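Local atomic coordinates of RNA-induced transcriptional silencing complex protein tas3 (Schizosaccharomyces pombe, PDB entry 3D1B), a protein that forms, with Ago1 and Chp1, the core of the RITS complex, which acts in RNA interference to build heterochromatin and ensure accurate chromosome segregation. Residues F27-L38 and V55-F66. Sequence-based numbering, arbitrary orientation.
Sequences FFQTNSSCAEAL and VLQLVFSASEKF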
ATOM      1  N   PHE A  27      15.537   6.653 -12.351  1.00 16.77           N
ATOM      2  CA  PHE A  27      15.737   5.632 -11.331  1.00 17.23           C
ATOM      3  C   PHE A  27      15.133   4.299 -11.766  1.00 15.67           C
ATOM      4  O   PHE A  27      15.696   3.235 -11.514  1.00 17.00           O
ATOM      5  CB  PHE A  27      15.114   6.109 -10.014  1.00 17.40           C
ATOM      6  CG  PHE A  27      15.293   5.159  -8.861  1.00 20.83           C
ATOM      7  CD1 PHE A  27      16.562   4.728  -8.479  1.00 22.45           C
ATOM      8  CD2 PHE A  27      14.186   4.715  -8.140  1.00 20.27           C
ATOM      9  CE1 PHE A  27      16.728   3.867  -7.390  1.00 22.22           C
ATOM     10  CE2 PHE A  27      14.338   3.856  -7.050  1.00 23.31           C
ATOM     11  CZ  PHE A  27      15.614   3.432  -6.676  1.00 20.26           C
ATOM     12  N   PHE A  28      13.977   4.355 -12.419  1.00 13.87           N
ATOM     13  CA  PHE A  28      13.322   3.146 -12.891  1.00 15.20           C
ATOM     14  C   PHE A  28      14.132   2.557 -14.045  1.00 16.20           C
ATOM     15  O   PHE A  28      14.386   1.353 -14.091  1.00 17.19           O
ATOM     16  CB  PHE A  28      11.910   3.476 -13.388  1.00 15.56           C
ATOM     17  CG  PHE A  28      11.152   2.285 -13.904  1.00 16.97           C
ATOM     18  CD1 PHE A  28      10.356   1.520 -13.051  1.00 17.86           C
ATOM     19  CD2 PHE A  28      11.227   1.929 -15.249  1.00 16.07           C
ATOM     20  CE1 PHE A  28       9.640   0.415 -13.533  1.00 18.68           C
ATOM     21  CE2 PHE A  28      10.518   0.830 -15.740  1.00 14.67           C
ATOM     22  CZ  PHE A  28       9.721   0.072 -14.884  1.00 16.91           C
ATOM     23  N   GLN A  29      14.554   3.424 -14.958  1.00 18.02           N
ATOM     24  CA  GLN A  29      15.299   2.995 -16.140  1.00 20.13           C
ATOM     25  C   GLN A  29      16.727   2.528 -15.891  1.00 23.03           C
ATOM     26  O   GLN A  29      17.366   2.004 -16.801  1.00 24.65           O
ATOM     27  CB  GLN A  29      15.287   4.108 -17.195  1.00 21.11           C
ATOM     28  CG  GLN A  29      13.883   4.554 -17.568  1.00 23.05           C
ATOM     29  CD  GLN A  29      13.829   5.364 -18.850  1.00 24.49           C
ATOM     30  OE1 GLN A  29      14.808   5.991 -19.241  1.00 25.77           O
ATOM     31  NE2 GLN A  29      12.668   5.369 -19.501  1.00 23.09           N
ATOM     32  N   THR A  30      17.243   2.732 -14.681  1.00 20.19           N
ATOM     33  CA  THR A  30      18.587   2.263 -14.365  1.00 22.42           C
ATOM     34  C   THR A  30      18.506   1.000 -13.510  1.00 22.69           C
ATOM     35  O   THR A  30      19.525   0.404 -13.174  1.00 22.69           O
ATOM     36  CB  THR A  30      19.429   3.332 -13.620  1.00 23.91           C
ATOM     37  OG1 THR A  30      18.733   3.784 -12.454  1.00 25.61           O
ATOM     38  CG2 THR A  30      19.710   4.509 -14.530  1.00 28.02           C
ATOM     39  N   ASN A  31      17.283   0.595 -13.164  1.00 22.27           N
ATOM     40  CA  ASN A  31      17.061  -0.605 -12.360  1.00 22.48           C
ATOM     41  C   ASN A  31      16.204  -1.626 -13.091  1.00 23.17           C
ATOM     42  O   ASN A  31      14.973  -1.598 -12.992  1.00 20.58           O
ATOM     43  CB  ASN A  31      16.373  -0.257 -11.037  1.00 22.98           C
ATOM     44  CG  ASN A  31      17.306   0.405 -10.051  1.00 23.60           C
ATOM     45  OD1 ASN A  31      17.466   1.623 -10.045  1.00 24.91           O
ATOM     46  ND2 ASN A  31      17.940  -0.402  -9.215  1.00 20.60           N
ATOM     47  N   SER A  32      16.845  -2.535 -13.818  1.00 22.53           N
ATOM     48  CA  SER A  32      16.101  -3.552 -14.553  1.00 23.89           C
ATOM     49  C   SER A  32      15.209  -4.335 -13.600  1.00 22.39           C
ATOM     50  O   SER A  32      14.169  -4.854 -13.998  1.00 23.05           O
ATOM     51  CB  SER A  32      17.054  -4.512 -15.264  1.00 24.13           C
ATOM     52  OG  SER A  32      17.811  -5.254 -14.328  1.00 32.23           O
ATOM     53  N   SER A  33      15.624  -4.422 -12.339  1.00 22.18           N
ATOM     54  CA  SER A  33      14.848  -5.141 -11.332  1.00 21.72           C
ATOM     55  C   SER A  33      13.502  -4.453 -11.119  1.00 20.11           C
ATOM     56  O   SER A  33      12.514  -5.105 -10.798  1.00 20.23           O
ATOM     57  CB  SER A  33      15.616  -5.213 -10.006  1.00 22.01           C
ATOM     58  OG  SER A  33      15.918  -3.921  -9.512  1.00 25.92           O
ATOM     59  N   CYS A  34      13.467  -3.136 -11.297  1.00 20.42           N
ATOM     60  CA  CYS A  34      12.216  -2.400 -11.148  1.00 19.87           C
ATOM     61  C   CYS A  34      11.312  -2.696 -12.340  1.00 20.08           C
ATOM     62  O   CYS A  34      10.105  -2.845 -12.190  1.00 21.36           O
ATOM     63  CB  CYS A  34      12.473  -0.894 -11.058  1.00 20.51           C
ATOM     64  SG  CYS A  34      13.143  -0.366  -9.462  1.00 21.42           S
ATOM     65  N   ALA A  35      11.898  -2.773 -13.531  1.00 20.64           N
ATOM     66  CA  ALA A  35      11.117  -3.067 -14.727  1.00 19.85           C
ATOM     67  C   ALA A  35      10.527  -4.469 -14.592  1.00 21.15           C
ATOM     68  O   ALA A  35       9.357  -4.703 -14.909  1.00 20.30           O
ATOM     69  CB  ALA A  35      12.005  -2.976 -15.974  1.00 21.25           C
ATOM     70  N   GLU A  36      11.346  -5.398 -14.105  1.00 21.01           N
ATOM     71  CA  GLU A  36      10.919  -6.775 -13.911  1.00 22.58           C
ATOM     72  C   GLU A  36       9.800  -6.851 -12.876  1.00 23.26           C
ATOM     73  O   GLU A  36       8.854  -7.623 -13.023  1.00 21.45           O
ATOM     74  CB  GLU A  36      12.111  -7.628 -13.468  1.00 27.06           C
ATOM     75  CG  GLU A  36      13.075  -7.960 -14.602  1.00 33.19           C
ATOM     76  CD  GLU A  36      14.519  -8.075 -14.144  1.00 37.96           C
ATOM     77  OE1 GLU A  36      14.768  -8.683 -13.082  1.00 39.93           O
ATOM     78  OE2 GLU A  36      15.409  -7.562 -14.858  1.00 40.90           O
ATOM     79  N   ALA A  37       9.916  -6.041 -11.827  1.00 20.92           N
ATOM     80  CA  ALA A  37       8.915  -6.015 -10.764  1.00 19.11           C
ATOM     81  C   ALA A  37       7.578  -5.484 -11.281  1.00 19.08           C
ATOM     82  O   ALA A  37       6.514  -6.012 -10.948  1.00 19.54           O
ATOM     83  CB  ALA A  37       9.418  -5.148  -9.611  1.00 18.73           C
ATOM     84  N   LEU A  38       7.626  -4.441 -12.101  1.00 18.64           N
ATOM     85  CA  LEU A  38       6.397  -3.867 -12.637  1.00 18.19           C
ATOM     86  C   LEU A  38       5.617  -4.903 -13.444  1.00 19.30           C
ATOM     87  O   LEU A  38       4.389  -4.953 -13.383  1.00 19.62           O
ATOM     88  CB  LEU A  38       6.713  -2.653 -13.514  1.00 18.57           C
ATOM     89  CG  LEU A  38       5.491  -1.938 -14.097  1.00 18.91           C
ATOM     90  CD1 LEU A  38       4.581  -1.449 -12.970  1.00 17.07           C
ATOM     91  CD2 LEU A  38       5.954  -0.776 -14.957  1.00 17.57           C
ATOM     92  N   VAL A  55       1.580   0.249  -6.247  1.00 12.86           N
ATOM     93  CA  VAL A  55       2.442  -0.197  -7.341  1.00 14.56           C
ATOM     94  C   VAL A  55       3.822   0.436  -7.156  1.00 14.66           C
ATOM     95  O   VAL A  55       4.848  -0.240  -7.255  1.00 15.61           O
ATOM     96  CB  VAL A  55       1.877   0.225  -8.721  1.00 14.11           C
ATOM     97  CG1 VAL A  55       2.922  -0.025  -9.806  1.00 15.89           C
ATOM     98  CG2 VAL A  55       0.611  -0.552  -9.022  1.00 15.23           C
ATOM     99  N   LEU A  56       3.841   1.736  -6.875  1.00 14.57           N
ATOM    100  CA  LEU A  56       5.102   2.449  -6.677  1.00 16.48           C
ATOM    101  C   LEU A  56       5.913   1.868  -5.533  1.00 17.74           C
ATOM    102  O   LEU A  56       7.125   1.681  -5.647  1.00 16.43           O
ATOM    103  CB  LEU A  56       4.843   3.930  -6.393  1.00 17.21           C
ATOM    104  CG  LEU A  56       4.376   4.786  -7.567  1.00 21.46           C
ATOM    105  CD1 LEU A  56       4.149   6.213  -7.085  1.00 23.86           C
ATOM    106  CD2 LEU A  56       5.427   4.750  -8.677  1.00 20.49           C
ATOM    107  N   GLN A  57       5.247   1.574  -4.423  1.00 15.71           N
ATOM    108  CA  GLN A  57       5.962   1.032  -3.281  1.00 17.23           C
ATOM    109  C   GLN A  57       6.547  -0.344  -3.591  1.00 16.73           C
ATOM    110  O   GLN A  57       7.698  -0.625  -3.257  1.00 17.33           O
ATOM    111  CB  GLN A  57       5.032   0.954  -2.063  1.00 20.18           C
ATOM    112  CG  GLN A  57       5.774   0.838  -0.740  1.00 24.18           C
ATOM    113  CD  GLN A  57       4.854   0.996   0.462  1.00 24.56           C
ATOM    114  OE1 GLN A  57       3.844   1.692   0.393  1.00 28.16           O
ATOM    115  NE2 GLN A  57       5.211   0.365   1.571  1.00 26.52           N
ATOM    116  N   LEU A  58       5.763  -1.200  -4.240  1.00 15.39           N
ATOM    117  CA  LEU A  58       6.224  -2.538  -4.573  1.00 15.88           C
ATOM    118  C   LEU A  58       7.365  -2.511  -5.576  1.00 17.22           C
ATOM    119  O   LEU A  58       8.383  -3.187  -5.393  1.00 16.86           O
ATOM    120  CB  LEU A  58       5.061  -3.372  -5.121  1.00 17.01           C
ATOM    121  CG  LEU A  58       4.017  -3.702  -4.052  1.00 19.24           C
ATOM    122  CD1 LEU A  58       2.821  -4.398  -4.682  1.00 19.71           C
ATOM    123  CD2 LEU A  58       4.657  -4.592  -2.992  1.00 20.23           C
ATOM    124  N   VAL A  59       7.196  -1.721  -6.629  1.00 16.01           N
ATOM    125  CA  VAL A  59       8.210  -1.619  -7.664  1.00 16.69           C
ATOM    126  C   VAL A  59       9.528  -1.070  -7.135  1.00 16.06           C
ATOM    127  O   VAL A  59      10.596  -1.623  -7.407  1.00 17.08           O
ATOM    128  CB  VAL A  59       7.711  -0.741  -8.826  1.00 18.16           C
ATOM    129  CG1 VAL A  59       8.856  -0.427  -9.775  1.00 16.90           C
ATOM    130  CG2 VAL A  59       6.600  -1.471  -9.574  1.00 17.10           C
ATOM    131  N   PHE A  60       9.470   0.011  -6.368  1.00 15.64           N
ATOM    132  CA  PHE A  60      10.706   0.572  -5.841  1.00 16.14           C
ATOM    133  C   PHE A  60      11.371  -0.330  -4.805  1.00 16.28           C
ATOM    134  O   PHE A  60      12.585  -0.247  -4.595  1.00 15.04           O
ATOM    135  CB  PHE A  60      10.459   1.969  -5.259  1.00 18.27           C
ATOM    136  CG  PHE A  60      10.141   3.007  -6.298  1.00 20.59           C
ATOM    137  CD1 PHE A  60      10.715   2.942  -7.564  1.00 23.04           C
ATOM    138  CD2 PHE A  60       9.294   4.068  -6.005  1.00 23.28           C
ATOM    139  CE1 PHE A  60      10.447   3.921  -8.524  1.00 24.76           C
ATOM    140  CE2 PHE A  60       9.023   5.052  -6.960  1.00 24.04           C
ATOM    141  CZ  PHE A  60       9.602   4.973  -8.219  1.00 22.57           C
ATOM    142  N   SER A  61      10.598  -1.207  -4.170  1.00 16.54           N
ATOM    143  CA  SER A  61      11.169  -2.105  -3.167  1.00 17.89           C
ATOM    144  C   SER A  61      12.122  -3.096  -3.824  1.00 19.36           C
ATOM    145  O   SER A  61      12.929  -3.740  -3.146  1.00 20.03           O
ATOM    146  CB  SER A  61      10.068  -2.877  -2.425  1.00 18.44           C
ATOM    147  OG  SER A  61       9.536  -3.930  -3.220  1.00 17.68           O
ATOM    148  N   ALA A  62      12.032  -3.205  -5.147  1.00 18.50           N
ATOM    149  CA  ALA A  62      12.879  -4.121  -5.905  1.00 19.60           C
ATOM    150  C   ALA A  62      14.151  -3.463  -6.423  1.00 19.56           C
ATOM    151  O   ALA A  62      15.007  -4.141  -6.990  1.00 19.58           O
ATOM    152  CB  ALA A  62      12.098  -4.709  -7.078  1.00 18.15           C
ATOM    153  N   SER A  63      14.279  -2.153  -6.228  1.00 19.48           N
ATOM    154  CA  SER A  63      15.457  -1.431  -6.702  1.00 20.74           C
ATOM    155  C   SER A  63      16.708  -1.942  -6.007  1.00 22.94           C
ATOM    156  O   SER A  63      16.674  -2.306  -4.835  1.00 19.51           O
ATOM    157  CB  SER A  63      15.302   0.072  -6.458  1.00 23.50           C
ATOM    158  OG  SER A  63      15.159   0.351  -5.078  1.00 25.59           O
ATOM    159  N   GLU A  64      17.818  -1.960  -6.739  1.00 25.49           N
ATOM    160  CA  GLU A  64      19.080  -2.445  -6.196  1.00 28.43           C
ATOM    161  C   GLU A  64      20.181  -1.407  -6.371  1.00 27.70           C
ATOM    162  O   GLU A  64      21.180  -1.422  -5.653  1.00 29.66           O
ATOM    163  CB  GLU A  64      19.498  -3.728  -6.926  1.00 31.55           C
ATOM    164  CG  GLU A  64      18.393  -4.763  -7.065  1.00 36.45           C
ATOM    165  CD  GLU A  64      18.763  -5.894  -8.010  1.00 40.35           C
ATOM    166  OE1 GLU A  64      19.354  -5.610  -9.075  1.00 41.98           O
ATOM    167  OE2 GLU A  64      18.451  -7.064  -7.699  1.00 41.15           O
ATOM    168  N   LYS A  65      19.987  -0.499  -7.320  1.00 26.91           N
ATOM    169  CA  LYS A  65      20.996   0.504  -7.619  1.00 27.85           C
ATOM    170  C   LYS A  65      20.698   1.936  -7.202  1.00 24.74           C
ATOM    171  O   LYS A  65      19.830   2.589  -7.772  1.00 24.94           O
ATOM    172  CB  LYS A  65      21.306   0.471  -9.120  1.00 30.75           C
ATOM    173  CG  LYS A  65      21.724  -0.907  -9.614  1.00 36.99           C
ATOM    174  CD  LYS A  65      22.575  -0.811 -10.872  1.00 39.95           C
ATOM    175  CE  LYS A  65      21.735  -0.844 -12.129  1.00 42.22           C
ATOM    176  NZ  LYS A  65      22.261   0.070 -13.184  1.00 44.54           N
ATOM    177  N   PHE A  66      21.442   2.417  -6.211  1.00 22.19           N
ATOM    178  CA  PHE A  66      21.290   3.782  -5.726  1.00 21.09           C
ATOM    179  C   PHE A  66      22.334   4.139  -4.675  1.00 19.01           C
ATOM    180  O   PHE A  66      22.838   3.270  -3.959  1.00 20.26           O
ATOM    181  CB  PHE A  66      19.879   4.003  -5.158  1.00 19.01           C
ATOM    182  CG  PHE A  66      19.466   2.996  -4.118  1.00 17.94           C
ATOM    183  CD1 PHE A  66      19.825   3.153  -2.785  1.00 18.22           C
ATOM    184  CD2 PHE A  66      18.688   1.899  -4.475  1.00 20.96           C
ATOM    185  CE1 PHE A  66      19.409   2.228  -1.820  1.00 18.96           C
ATOM    186  CE2 PHE A  66      18.268   0.971  -3.520  1.00 19.31           C
ATOM    187  CZ  PHE A  66      18.628   1.136  -2.189  1.00 21.27           C
TER
HETATM  188  O   HOH W   1      19.770   4.340 -10.090  1.00 32.97           O
HETATM  189  O   HOH W   2      18.372  -3.496 -11.119  1.00 37.36           O
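F27 meets F60, S63, K65 and F66 in the all-alpha C-terminal motif of Tas3. Here helix 32-46 packs across helix 52-60, and the chain leaving the second helix runs back past the start of the first. The axes of 32-38 and 55-60 come within 8.8 Å and run roughly antiparallel. F27 reaches in from the short helix 26-29. Its CG lies anti to the backbone N (chi1 -178°), which carries the ring from CB out to the 60-66 chain. CD2 and CE2 lie beside the F60 ring, CE2 being 3.8 Å from F60 CD1. The two ring planes are inclined at 47°. On the other flank CD1 and CE1 both approach K65 O, which sits near the ring plane at its edge, 3.4 Å from CE1. CE1 also touches F66 CB. CZ, at the tip, meets S63 CB at 3.4 Å. I98 of helix 89-105 also packs on the ring. With an alanine here, a gap is likely to open between F60, S63 and F66, leaving S63 CB and F60 CD1 without the ring they touch.

V59 projects from helix 52-60 against helix 32-46. Its CG1 touches C34 CB and the edge of the F28 ring, while CG2 packs on L38. A37 CB meets A62 CB at 3.7 Å, and L74 of the second subunit packs on both alanines.

F60 to S63 form a type I beta turn. F60 O accepts from both S63 N and S63 OG, the hydroxyl lying in the carbonyl plane. One water joins T30 OG1, also bonded to S26 O, to K65 O. Another links S33 N to E64 OE1. S33 OG donates directly to A62 O at 2.7 Å, from 43° above the carbonyl plane.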